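Local coordinates for protein putative phosphosugar isomerases (Salmonella typhimurium LT2, PDB 3FKJ) that probably binds phosphorylated sugars or related carbohydrate derivatives and may catalyse their isomerisation, at residues Phe61-Ser67 against Leu167-Tyr173; Leu160-Leu164 against Leu179-Phe183; Ala182-Phe186 against Phe312-Leu316; Ser219-Ala225 against Leu267-Thr273. All coordinates share one frame; numbering follows the deposited sequence.

Contact 1. Residues Phe61-Ser67 against Leu167-Tyr173; sequences FLDCEAS and LAQTEGY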
loop_
_atom_site.group_PDB
_atom_site.type_symbol
_atom_site.label_atom_id
_atom_site.label_comp_id
_atom_site.label_asym_id
_atom_site.label_seq_id
_atom_site.Cartn_x
_atom_site.Cartn_y
_atom_site.Cartn_z
ATOM N N PHE A 61 -5.426 6.520 11.377
ATOM C CA PHE A 61 -6.381 7.139 12.293
ATOM C C PHE A 61 -7.679 7.559 11.591
ATOM O O PHE A 61 -8.803 7.276 12.060
ATOM C CB PHE A 61 -5.729 8.354 12.997
ATOM C CG PHE A 61 -6.647 9.103 13.928
ATOM C CD1 PHE A 61 -6.861 8.657 15.221
ATOM C CD2 PHE A 61 -7.269 10.273 13.518
ATOM C CE1 PHE A 61 -7.699 9.351 16.095
ATOM C CE2 PHE A 61 -8.109 10.999 14.387
ATOM C CZ PHE A 61 -8.326 10.532 15.680
ATOM N N LEU A 62 -7.533 8.212 10.448
ATOM C CA LEU A 62 -8.697 8.690 9.718
ATOM C C LEU A 62 -9.449 7.531 9.118
ATOM O O LEU A 62 -10.659 7.515 9.161
ATOM C CB LEU A 62 -8.307 9.712 8.644
ATOM C CG LEU A 62 -7.689 11.024 9.162
ATOM C CD1 LEU A 62 -7.111 11.841 7.937
ATOM C CD2 LEU A 62 -8.731 11.860 9.938
ATOM N N ASP A 63 -8.756 6.562 8.546
ATOM C CA ASP A 63 -9.433 5.396 7.985
ATOM C C ASP A 63 -10.272 4.697 9.048
ATOM O O ASP A 63 -11.338 4.198 8.754
ATOM C CB ASP A 63 -8.436 4.388 7.406
ATOM C CG ASP A 63 -7.814 4.863 6.126
ATOM O OD1 ASP A 63 -8.284 5.853 5.518
ATOM O OD2 ASP A 63 -6.853 4.214 5.709
ATOM N N CYS A 64 -9.772 4.666 10.277
ATOM C CA CYS A 64 -10.507 4.086 11.385
ATOM C C CYS A 64 -11.636 4.956 11.918
ATOM O O CYS A 64 -12.685 4.449 12.237
ATOM C CB CYS A 64 -9.556 3.794 12.526
ATOM S SG CYS A 64 -8.431 2.428 12.206
ATOM N N GLU A 65 -11.393 6.256 12.035
ATOM C CA GLU A 65 -12.215 7.146 12.847
ATOM C C GLU A 65 -13.125 8.114 12.072
ATOM O O GLU A 65 -14.208 8.392 12.546
ATOM C CB GLU A 65 -11.329 7.959 13.783
ATOM C CG GLU A 65 -10.586 7.164 14.851
ATOM C CD GLU A 65 -11.501 6.503 15.881
ATOM O OE1 GLU A 65 -12.638 6.959 16.186
ATOM O OE2 GLU A 65 -11.062 5.499 16.400
ATOM N N ALA A 66 -12.703 8.599 10.900
ATOM C CA ALA A 66 -13.493 9.524 10.064
ATOM C C ALA A 66 -14.551 8.815 9.224
ATOM O O ALA A 66 -14.216 7.952 8.441
ATOM C CB ALA A 66 -12.570 10.311 9.126
ATOM N N SER A 67 -15.819 9.230 9.365
ATOM C CA SER A 67 -16.949 8.710 8.595
ATOM C C SER A 67 -17.289 9.465 7.319
ATOM O O SER A 67 -17.920 8.904 6.409
ATOM C CB SER A 67 -18.217 8.670 9.476
ATOM O OG SER A 67 -17.981 7.843 10.590
ATOM N N LEU A 167 -10.259 15.630 11.893
ATOM C CA LEU A 167 -11.382 14.883 12.363
ATOM C C LEU A 167 -12.133 15.682 13.377
ATOM O O LEU A 167 -13.346 15.800 13.287
ATOM C CB LEU A 167 -10.941 13.534 12.996
ATOM C CG LEU A 167 -12.053 12.663 13.634
ATOM C CD1 LEU A 167 -12.985 12.032 12.634
ATOM C CD2 LEU A 167 -11.452 11.609 14.586
ATOM N N ALA A 168 -11.425 16.211 14.367
ATOM C CA ALA A 168 -12.062 16.942 15.442
ATOM C C ALA A 168 -12.837 18.156 14.918
ATOM O O ALA A 168 -13.936 18.419 15.391
ATOM C CB ALA A 168 -11.013 17.406 16.537
ATOM N N GLN A 169 -12.270 18.898 13.968
ATOM C CA GLN A 169 -12.881 20.171 13.550
ATOM C C GLN A 169 -13.929 19.987 12.434
ATOM O O GLN A 169 -14.574 20.942 12.036
ATOM C CB GLN A 169 -11.796 21.165 13.106
ATOM C CG GLN A 169 -10.902 21.669 14.245
ATOM C CD GLN A 169 -9.886 22.693 13.798
ATOM O OE1 GLN A 169 -10.208 23.619 13.058
ATOM N NE2 GLN A 169 -8.653 22.537 14.248
ATOM N N THR A 170 -14.060 18.756 11.919
ATOM C CA THR A 170 -15.085 18.438 10.922
ATOM C C THR A 170 -16.176 17.487 11.440
ATOM O O THR A 170 -17.332 17.626 11.090
ATOM C CB THR A 170 -14.455 17.845 9.624
ATOM O OG1 THR A 170 -13.816 16.588 9.898
ATOM C CG2 THR A 170 -13.442 18.810 9.027
ATOM N N GLU A 171 -15.820 16.506 12.245
ATOM C CA GLU A 171 -16.800 15.534 12.721
ATOM C C GLU A 171 -16.919 15.498 14.239
ATOM O O GLU A 171 -17.844 14.910 14.782
ATOM C CB GLU A 171 -16.439 14.130 12.208
ATOM C CG GLU A 171 -16.440 14.002 10.712
ATOM C CD GLU A 171 -16.082 12.599 10.192
ATOM O OE1 GLU A 171 -15.536 12.522 9.059
ATOM O OE2 GLU A 171 -16.383 11.580 10.862
ATOM N N GLY A 172 -15.970 16.099 14.916
ATOM C CA GLY A 172 -15.812 15.931 16.350
ATOM C C GLY A 172 -15.112 14.619 16.671
ATOM O O GLY A 172 -15.140 13.672 15.897
ATOM N N TYR A 173 -14.477 14.570 17.834
ATOM C CA TYR A 173 -13.806 13.376 18.267
ATOM C C TYR A 173 -13.840 13.324 19.761
ATOM O O TYR A 173 -13.206 14.143 20.414
ATOM C CB TYR A 173 -12.355 13.374 17.779
ATOM C CG TYR A 173 -11.583 12.151 18.187
ATOM C CD1 TYR A 173 -12.093 10.855 17.935
ATOM C CD2 TYR A 173 -10.339 12.265 18.788
ATOM C CE1 TYR A 173 -11.365 9.703 18.289
ATOM C CE2 TYR A 173 -9.598 11.128 19.145
ATOM C CZ TYR A 173 -10.120 9.845 18.883
ATOM O OH TYR A 173 -9.409 8.728 19.230
HETATM O O HOH W 1 -10.630 6.658 19.219
#

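Contact 2. Residues Leu160-Leu164 against Leu179-Phe183; sequences LWLAL and LVSAF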
loop_
_atom_site.group_PDB
_atom_site.type_symbol
_atom_site.label_atom_id
_atom_site.label_comp_id
_atom_site.label_asym_id
_atom_site.label_seq_id
_atom_site.Cartn_x
_atom_site.Cartn_y
_atom_site.Cartn_z
ATOM N N LEU A 160 -0.259 12.591 12.646
ATOM C CA LEU A 160 -1.310 12.208 13.587
ATOM C C LEU A 160 -1.959 13.459 14.170
ATOM O O LEU A 160 -3.166 13.499 14.340
ATOM C CB LEU A 160 -0.788 11.265 14.681
ATOM C CG LEU A 160 -1.848 10.710 15.666
ATOM C CD1 LEU A 160 -3.018 10.013 15.004
ATOM C CD2 LEU A 160 -1.218 9.813 16.688
ATOM N N TRP A 161 -1.148 14.490 14.450
ATOM C CA TRP A 161 -1.674 15.793 14.912
ATOM C C TRP A 161 -2.668 16.382 13.894
ATOM O O TRP A 161 -3.757 16.814 14.250
ATOM C CB TRP A 161 -0.544 16.807 15.156
ATOM C CG TRP A 161 0.244 16.608 16.443
ATOM C CD1 TRP A 161 1.551 16.291 16.545
ATOM C CD2 TRP A 161 -0.248 16.742 17.787
ATOM N NE1 TRP A 161 1.929 16.216 17.870
ATOM C CE2 TRP A 161 0.839 16.479 18.657
ATOM C CE3 TRP A 161 -1.499 17.050 18.339
ATOM C CZ2 TRP A 161 0.721 16.537 20.058
ATOM C CZ3 TRP A 161 -1.622 17.080 19.731
ATOM C CH2 TRP A 161 -0.519 16.820 20.573
ATOM N N LEU A 162 -2.252 16.432 12.634
ATOM C CA LEU A 162 -3.080 16.996 11.552
ATOM C C LEU A 162 -4.336 16.164 11.351
ATOM O O LEU A 162 -5.438 16.704 11.254
ATOM C CB LEU A 162 -2.278 17.054 10.248
ATOM C CG LEU A 162 -1.194 18.121 10.242
ATOM C CD1 LEU A 162 -0.142 17.886 9.092
ATOM C CD2 LEU A 162 -1.868 19.440 10.148
ATOM N N ALA A 163 -4.186 14.849 11.337
ATOM C CA ALA A 163 -5.335 13.930 11.309
ATOM C C ALA A 163 -6.342 14.192 12.445
ATOM O O ALA A 163 -7.562 14.280 12.181
ATOM C CB ALA A 163 -4.892 12.474 11.355
ATOM N N LEU A 164 -5.825 14.238 13.690
ATOM C CA LEU A 164 -6.638 14.534 14.871
ATOM C C LEU A 164 -7.476 15.801 14.663
ATOM O O LEU A 164 -8.680 15.808 14.922
ATOM C CB LEU A 164 -5.747 14.739 16.107
ATOM C CG LEU A 164 -6.408 15.257 17.390
ATOM C CD1 LEU A 164 -7.291 14.155 17.959
ATOM C CD2 LEU A 164 -5.332 15.768 18.409
ATOM N N LEU A 179 -6.200 11.821 23.457
ATOM C CA LEU A 179 -5.105 11.642 22.510
ATOM C C LEU A 179 -4.071 12.762 22.703
ATOM O O LEU A 179 -2.874 12.521 22.614
ATOM C CB LEU A 179 -5.636 11.559 21.072
ATOM C CG LEU A 179 -4.732 10.965 19.967
ATOM C CD1 LEU A 179 -5.568 10.364 18.890
ATOM C CD2 LEU A 179 -3.805 12.001 19.385
ATOM N N VAL A 180 -4.545 13.968 23.010
ATOM C CA VAL A 180 -3.683 15.110 23.271
ATOM C C VAL A 180 -2.825 14.878 24.501
ATOM O O VAL A 180 -1.653 15.264 24.525
ATOM C CB VAL A 180 -4.499 16.414 23.437
ATOM C CG1 VAL A 180 -3.662 17.499 24.111
ATOM C CG2 VAL A 180 -5.042 16.897 22.076
ATOM N N SER A 181 -3.397 14.247 25.521
ATOM C CA SER A 181 -2.639 13.994 26.748
ATOM C C SER A 181 -1.810 12.718 26.562
ATOM O O SER A 181 -0.739 12.621 27.131
ATOM C CB SER A 181 -3.544 13.977 28.005
ATOM O OG SER A 181 -4.090 12.704 28.249
ATOM N N ALA A 182 -2.279 11.772 25.726
ATOM C CA ALA A 182 -1.438 10.634 25.298
ATOM C C ALA A 182 -0.174 11.165 24.630
ATOM O O ALA A 182 0.927 10.735 24.947
ATOM C CB ALA A 182 -2.182 9.721 24.344
ATOM N N PHE A 183 -0.333 12.109 23.703
ATOM C CA PHE A 183 0.827 12.751 23.035
ATOM C C PHE A 183 1.746 13.476 24.035
ATOM O O PHE A 183 2.955 13.598 23.794
ATOM C CB PHE A 183 0.377 13.752 21.956
ATOM C CG PHE A 183 0.749 13.366 20.533
ATOM C CD1 PHE A 183 2.059 13.029 20.208
ATOM C CD2 PHE A 183 -0.200 13.445 19.506
ATOM C CE1 PHE A 183 2.423 12.718 18.901
ATOM C CE2 PHE A 183 0.137 13.103 18.172
ATOM C CZ PHE A 183 1.447 12.744 17.874
#

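Contact 3. Residues Ala182-Phe186 against Phe312-Leu316; sequences AFGRF and FCGLL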
loop_
_atom_site.group_PDB
_atom_site.type_symbol
_atom_site.label_atom_id
_atom_site.label_comp_id
_atom_site.label_asym_id
_atom_site.label_seq_id
_atom_site.Cartn_x
_atom_site.Cartn_y
_atom_site.Cartn_z
ATOM N N ALA A 182 -2.279 11.772 25.726
ATOM C CA ALA A 182 -1.438 10.634 25.298
ATOM C C ALA A 182 -0.174 11.165 24.630
ATOM O O ALA A 182 0.927 10.735 24.947
ATOM C CB ALA A 182 -2.182 9.721 24.344
ATOM N N PHE A 183 -0.333 12.109 23.703
ATOM C CA PHE A 183 0.827 12.751 23.035
ATOM C C PHE A 183 1.746 13.476 24.035
ATOM O O PHE A 183 2.955 13.598 23.794
ATOM C CB PHE A 183 0.377 13.752 21.956
ATOM C CG PHE A 183 0.749 13.366 20.533
ATOM C CD1 PHE A 183 2.059 13.029 20.208
ATOM C CD2 PHE A 183 -0.200 13.445 19.506
ATOM C CE1 PHE A 183 2.423 12.718 18.901
ATOM C CE2 PHE A 183 0.137 13.103 18.172
ATOM C CZ PHE A 183 1.447 12.744 17.874
ATOM N N GLY A 184 1.172 13.983 25.130
ATOM C CA GLY A 184 1.961 14.632 26.186
ATOM C C GLY A 184 2.842 13.665 26.960
ATOM O O GLY A 184 3.812 14.081 27.602
ATOM N N ARG A 185 2.497 12.380 26.904
ATOM C CA ARG A 185 3.246 11.326 27.567
ATOM C C ARG A 185 4.214 10.634 26.619
ATOM O O ARG A 185 4.994 9.759 27.020
ATOM C CB ARG A 185 2.291 10.292 28.163
ATOM C CG ARG A 185 1.659 10.740 29.458
ATOM C CD ARG A 185 0.870 9.623 30.101
ATOM N NE ARG A 185 -0.397 9.403 29.416
ATOM C CZ ARG A 185 -1.460 10.200 29.519
ATOM N NH1 ARG A 185 -1.424 11.298 30.274
ATOM N NH2 ARG A 185 -2.571 9.904 28.852
ATOM N N PHE A 186 4.179 11.044 25.365
ATOM C CA PHE A 186 4.804 10.263 24.316
ATOM C C PHE A 186 6.325 10.309 24.423
ATOM O O PHE A 186 6.981 9.282 24.231
ATOM C CB PHE A 186 4.347 10.733 22.939
ATOM C CG PHE A 186 4.848 9.865 21.810
ATOM C CD1 PHE A 186 4.566 8.491 21.783
ATOM C CD2 PHE A 186 5.606 10.407 20.776
ATOM C CE1 PHE A 186 5.006 7.673 20.714
ATOM C CE2 PHE A 186 6.069 9.598 19.739
ATOM C CZ PHE A 186 5.764 8.225 19.709
ATOM N N PHE A 312 -0.674 5.185 18.285
ATOM C CA PHE A 312 0.735 5.632 18.423
ATOM C C PHE A 312 1.745 4.531 18.163
ATOM O O PHE A 312 2.960 4.776 18.276
ATOM C CB PHE A 312 1.028 6.155 19.853
ATOM C CG PHE A 312 0.254 7.365 20.216
ATOM C CD1 PHE A 312 -1.072 7.255 20.604
ATOM C CD2 PHE A 312 0.839 8.630 20.136
ATOM C CE1 PHE A 312 -1.815 8.392 20.940
ATOM C CE2 PHE A 312 0.103 9.754 20.445
ATOM C CZ PHE A 312 -1.239 9.633 20.845
ATOM N N CYS A 313 1.255 3.316 17.876
ATOM C CA CYS A 313 2.143 2.165 17.664
ATOM C C CYS A 313 3.157 2.397 16.546
ATOM O O CYS A 313 4.310 2.066 16.716
ATOM C CB CYS A 313 1.363 0.882 17.396
ATOM S SG CYS A 313 0.605 0.211 18.891
ATOM N N GLY A 314 2.736 2.985 15.431
ATOM C CA GLY A 314 3.655 3.204 14.311
ATOM C C GLY A 314 4.742 4.193 14.695
ATOM O O GLY A 314 5.904 3.974 14.439
ATOM N N LEU A 315 4.330 5.301 15.299
ATOM C CA LEU A 315 5.245 6.317 15.792
ATOM C C LEU A 315 6.257 5.764 16.795
ATOM O O LEU A 315 7.445 6.038 16.716
ATOM C CB LEU A 315 4.461 7.437 16.451
ATOM C CG LEU A 315 3.545 8.298 15.594
ATOM C CD1 LEU A 315 2.912 9.342 16.489
ATOM C CD2 LEU A 315 4.315 8.950 14.469
ATOM N N LEU A 316 5.788 4.942 17.715
ATOM C CA LEU A 316 6.719 4.318 18.650
ATOM C C LEU A 316 7.729 3.393 17.958
ATOM O O LEU A 316 8.928 3.430 18.300
ATOM C CB LEU A 316 5.945 3.573 19.741
ATOM C CG LEU A 316 6.766 2.866 20.823
ATOM C CD1 LEU A 316 7.581 3.846 21.649
ATOM C CD2 LEU A 316 5.819 2.081 21.704
#

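Contact 4. Residues Ser219-Ala225 against Leu267-Thr273; sequences SGPSFGA and LQSSGRT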
loop_
_atom_site.group_PDB
_atom_site.type_symbol
_atom_site.label_atom_id
_atom_site.label_comp_id
_atom_site.label_asym_id
_atom_site.label_seq_id
_atom_site.Cartn_x
_atom_site.Cartn_y
_atom_site.Cartn_z
ATOM N N SER A 219 0.892 -4.834 11.100
ATOM C CA SER A 219 -0.495 -4.659 10.703
ATOM C C SER A 219 -1.022 -3.402 11.302
ATOM O O SER A 219 -0.380 -2.805 12.154
ATOM C CB SER A 219 -1.350 -5.841 11.200
ATOM O OG SER A 219 -1.397 -5.871 12.623
ATOM N N GLY A 220 -2.229 -3.027 10.909
ATOM C CA GLY A 220 -2.881 -1.846 11.503
ATOM C C GLY A 220 -2.011 -0.622 11.594
ATOM O O GLY A 220 -1.476 -0.180 10.579
ATOM N N PRO A 221 -1.838 -0.063 12.814
ATOM C CA PRO A 221 -1.146 1.213 12.922
ATOM C C PRO A 221 0.365 1.103 12.667
ATOM O O PRO A 221 1.021 2.113 12.438
ATOM C CB PRO A 221 -1.385 1.602 14.395
ATOM C CG PRO A 221 -1.423 0.309 15.077
ATOM C CD PRO A 221 -2.190 -0.584 14.150
ATOM N N SER A 222 0.910 -0.112 12.784
ATOM C CA SER A 222 2.342 -0.349 12.624
ATOM C C SER A 222 2.809 -0.709 11.194
ATOM O O SER A 222 4.014 -0.890 10.974
ATOM C CB SER A 222 2.786 -1.482 13.556
ATOM O OG SER A 222 2.504 -1.242 14.910
ATOM N N PHE A 223 1.879 -0.867 10.241
ATOM C CA PHE A 223 2.240 -1.327 8.945
ATOM C C PHE A 223 3.129 -0.326 8.186
ATOM O O PHE A 223 4.092 -0.711 7.527
ATOM C CB PHE A 223 1.035 -1.759 8.123
ATOM C CG PHE A 223 1.421 -2.231 6.764
ATOM C CD1 PHE A 223 2.139 -3.394 6.624
ATOM C CD2 PHE A 223 1.172 -1.479 5.654
ATOM C CE1 PHE A 223 2.571 -3.823 5.397
ATOM C CE2 PHE A 223 1.581 -1.920 4.413
ATOM C CZ PHE A 223 2.274 -3.107 4.294
ATOM N N GLY A 224 2.868 0.962 8.350
ATOM C CA GLY A 224 3.715 1.985 7.726
ATOM C C GLY A 224 5.156 1.874 8.184
ATOM O O GLY A 224 6.092 1.955 7.397
ATOM N N ALA A 225 5.320 1.734 9.473
ATOM C CA ALA A 225 6.632 1.538 10.096
ATOM C C ALA A 225 7.405 0.329 9.547
ATOM O O ALA A 225 8.630 0.352 9.398
ATOM C CB ALA A 225 6.468 1.402 11.586
ATOM N N LEU A 267 6.829 -5.977 13.717
ATOM C CA LEU A 267 6.486 -4.824 14.537
ATOM C C LEU A 267 5.067 -5.008 14.991
ATOM O O LEU A 267 4.152 -4.621 14.292
ATOM C CB LEU A 267 6.616 -3.535 13.737
ATOM C CG LEU A 267 7.972 -3.311 13.042
ATOM C CD1 LEU A 267 7.934 -1.966 12.456
ATOM C CD2 LEU A 267 9.149 -3.457 13.999
ATOM N N GLN A 268 4.921 -5.637 16.154
ATOM C CA GLN A 268 3.626 -5.997 16.733
ATOM C C GLN A 268 2.951 -4.776 17.395
ATOM O O GLN A 268 3.607 -3.943 18.041
ATOM C CB GLN A 268 3.786 -7.141 17.761
ATOM C CG GLN A 268 2.476 -7.648 18.343
ATOM C CD GLN A 268 2.617 -8.917 19.161
ATOM O OE1 GLN A 268 3.692 -9.213 19.688
ATOM N NE2 GLN A 268 1.521 -9.679 19.274
ATOM N N SER A 269 1.636 -4.707 17.206
ATOM C CA SER A 269 0.825 -3.602 17.674
ATOM C C SER A 269 0.009 -3.987 18.902
ATOM O O SER A 269 -0.269 -5.186 19.155
ATOM C CB SER A 269 -0.182 -3.172 16.589
ATOM O OG SER A 269 0.447 -2.738 15.406
ATOM N N SER A 270 -0.377 -2.959 19.658
ATOM C CA SER A 270 -1.444 -3.087 20.625
ATOM C C SER A 270 -2.771 -2.969 19.893
ATOM O O SER A 270 -2.834 -2.629 18.702
ATOM C CB SER A 270 -1.347 -1.975 21.676
ATOM O OG SER A 270 -1.755 -0.734 21.115
ATOM N N GLY A 271 -3.845 -3.191 20.622
ATOM C CA GLY A 271 -5.141 -2.908 20.119
ATOM C C GLY A 271 -5.629 -3.901 19.096
ATOM O O GLY A 271 -5.267 -5.078 19.119
ATOM N N ARG A 272 -6.461 -3.411 18.184
ATOM C CA ARG A 272 -7.381 -4.292 17.430
ATOM C C ARG A 272 -6.761 -5.312 16.462
ATOM O O ARG A 272 -7.313 -6.425 16.320
ATOM C CB ARG A 272 -8.422 -3.455 16.705
ATOM C CG ARG A 272 -9.416 -2.813 17.682
ATOM C CD ARG A 272 -10.194 -1.700 17.014
ATOM N NE ARG A 272 -9.354 -0.575 16.610
ATOM C CZ ARG A 272 -9.766 0.456 15.862
ATOM N NH1 ARG A 272 -11.004 0.523 15.437
ATOM N NH2 ARG A 272 -8.947 1.437 15.534
ATOM N N THR A 273 -5.619 -4.971 15.854
ATOM C CA THR A 273 -4.981 -5.851 14.863
ATOM C C THR A 273 -3.962 -6.816 15.481
ATOM O O THR A 273 -3.438 -7.704 14.804
ATOM C CB THR A 273 -4.391 -5.039 13.667
ATOM O OG1 THR A 273 -3.214 -4.329 14.097
ATOM C CG2 THR A 273 -5.442 -4.038 13.151
HETATM O O HOH W 2 1.557 -4.752 13.955
#

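Contact 1. Residues Phe61-Ser67 against Leu167-Tyr173
Phe61, Leu62 and Ala66 close around Leu167 where a helix of the SIS domain, 56-65, meets the end of helix 155-170, and this is the dense half of the contact. Leu167 sets CG trans to its backbone N (chi1 176°), which sends both methyl groups across the gap. CD2 presses on the Phe61 ring, 3.4 Å from CE2, while CD1 lies 3.6 Å from Ala66 CA. Phe61 also pushes its edge onto a face of Tyr173 in a T-shaped pair, with planes at 87° and centroids 5.2 Å apart; Phe61 CZ stands over the rim of the tyrosine ring. Glu65 OE1 approaches the edge of that ring, 3.7 Å from Tyr173 CE1, but its carboxylate is committed outside the two segments, OE2 to Tyr311 and OE1 to Lys85 of the second subunit in a salt bridge. Toward solvent the packing thins and polar atoms take over. Glu171 reaches out with an extended chain and meets the loop just after the helix, where its OE1 accepts from the backbone N of Lys68 and its OE2 receives Ser67 N on the syn lone pair at 2.8 Å, nearly straight at 163°.

Contact 2. Residues Leu160-Leu164 against Leu179-Phe183
Trp161 and Phe183 bury the most surface here, and they do so face to face. The phenyl ring lies almost flat over the indole in an offset stack: the planes are 9° apart and the centroids of the Phe183 ring and the Trp161 five-membered ring are separated by 3.8 Å. The fit is tight toward the six-membered side, where Trp161 CZ2 comes within 3.2 Å of Phe183 CG. Phe183 pays for the position with a chi1 of -114°, away from a staggered value, which suggests some strain in swinging the ring over its partner. Trp161 is tethered by NE1, which bonds to the carbonyl oxygen of Ala152, while His24 from helix 22-35 meets the indole at a shallow angle. Val180 CG2 abuts the indole edge near CZ3. Leu160 leans on the phenyl ring from another side, its CD2 3.9 Å from Phe183 CE2.

Leu179, the next most covered residue, is held by methyl contacts: its CD2 reaches both Leu164 CD2 at 4.2 Å and Leu160 CD2 at 4.3 Å, so that two successive turns of the facing helix share one leucine branch. The axes of segments 160-164 and 179-183 approach to 11.8 Å, with their directions 165° apart, a separation that these large side chains fill. Short linker and near-antiparallel course make this an alpha-helical hairpin of helices 155-170 and 176-184.

Contact 3. Residues Ala182-Phe186 against Phe312-Leu316
An aromatic cluster of Phe183, Phe186 and Phe312 forms the heart of this buried contact. Phe312 points its edge into a face of Phe183 in a T-shaped pair, with planes at 80° and centroids 5.0 Å apart. Its leading atom, CE2, stands above the centre of the Phe183 ring, 3.7 Å from CG. Because Trp161 is stacked on the opposite face, Phe183 is enclosed on both sides, by one flat neighbour and one upright one. Phe312 also meets Ala182: the methyl CB sits 3.6 Å from Phe312 CZ.

The rings come from two helix boundaries. Phe312 stands just ahead of helix 313-331, whereas Ala182 and Phe183 belong to the final turn of helix 176-184 and Phe186 begins helix 186-196. The contact therefore packs the start of a long helix against the turn between helices 176-184 and 186-196, and the side chain of Leu315 lies about 4 Å from a bound thiocyanate ion, probably taken up from the crystallisation liquor.

Phe186 turns CG trans to its backbone N (chi1 -174°), which carries the ring toward the first turn of helix 313-331. Its CZ touches Leu315 CB at 3.6 Å, and the ring edge faces Leu316 N, which is already bonded to Phe312 O within its own helix. Against Phe312 the Phe186 ring is only oblique, the closest atoms being Phe186 CD1 and Phe312 CD2 at 4.1 Å. Leu315 CD1 packs against Phe183, 4.0 Å from CZ.

Contact 4. Residues Ser219-Ala225 against Leu267-Thr273
With similar chi1 values in Ser222 (-57°) and Ser269 (-61°), each OG stands beside its own backbone N and is turned toward the other, and the two hydroxyls meet at 2.6 Å in a short hydrogen bond in which either could be the donor. Ser219 and Thr273 take another setting, each oxygen lying between backbone N and carbonyl carbon (chi1 65° in Ser219). From there Thr273 OG1 donates to Ser219 OG across 2.8 Å. The serine oxygen has a second partner, Asp277 OD1, whose other oxygen, OD2, receives Ser269 N; one carboxylate thus ties both loops together.

The loops follow strands 213-218 and 263-268, neighbours in a parallel sheet, and both leave the C-terminal ends of the strands, the place where alpha/beta folds of the SIS type commonly bind their ligands. The sequence Ser269-Ser270-Gly271-Arg272-Thr273 recalls the serine- and threonine-rich phosphate loop of SIS relatives, although no sugar phosphate is present here to confirm that role.

An ordered water lies in the gap. It accepts from Ser219 N at 2.9 Å and is hydrogen-bonded to Ser269 OG at 2.7 Å, adding a water-mediated link. Pro221 covers this polar patch with its ring, CG resting 3.6 Å from Ser269 OG. Gly220 has a positive phi and lies close against Thr273, where a CB would clash with OG1; its N is bonded to Glu78 OE1 of the second subunit, which also packs on Ser219 and Thr273. Farther along helix 223-238 the interface turns apolar: Leu267 CD1 lies 3.8 Å from Ala225 CB.

The four contacts form a closed series of neighbours through the fold. Contacts 2 and 3 are the nearest pair, with centres 8 Å apart, and share Ala182 and Phe183, so helix 176-184 serves both. Contact 1 lies 12 Å from contact 2 between centres and meets it along helix 155-170, with Phe61 CE1 3.7 Å from Leu179 CD1. On the other flank contact 3 reaches contact 4 through Cys313, whose CB is 3.5 Å from Ser222 OG. Contacts 1 and 4, though 19 Å apart by centres, touch where Cys64 SG approaches Arg272 NH2, and both border the second subunit. Thiocyanate sits by contact 3, near Leu315.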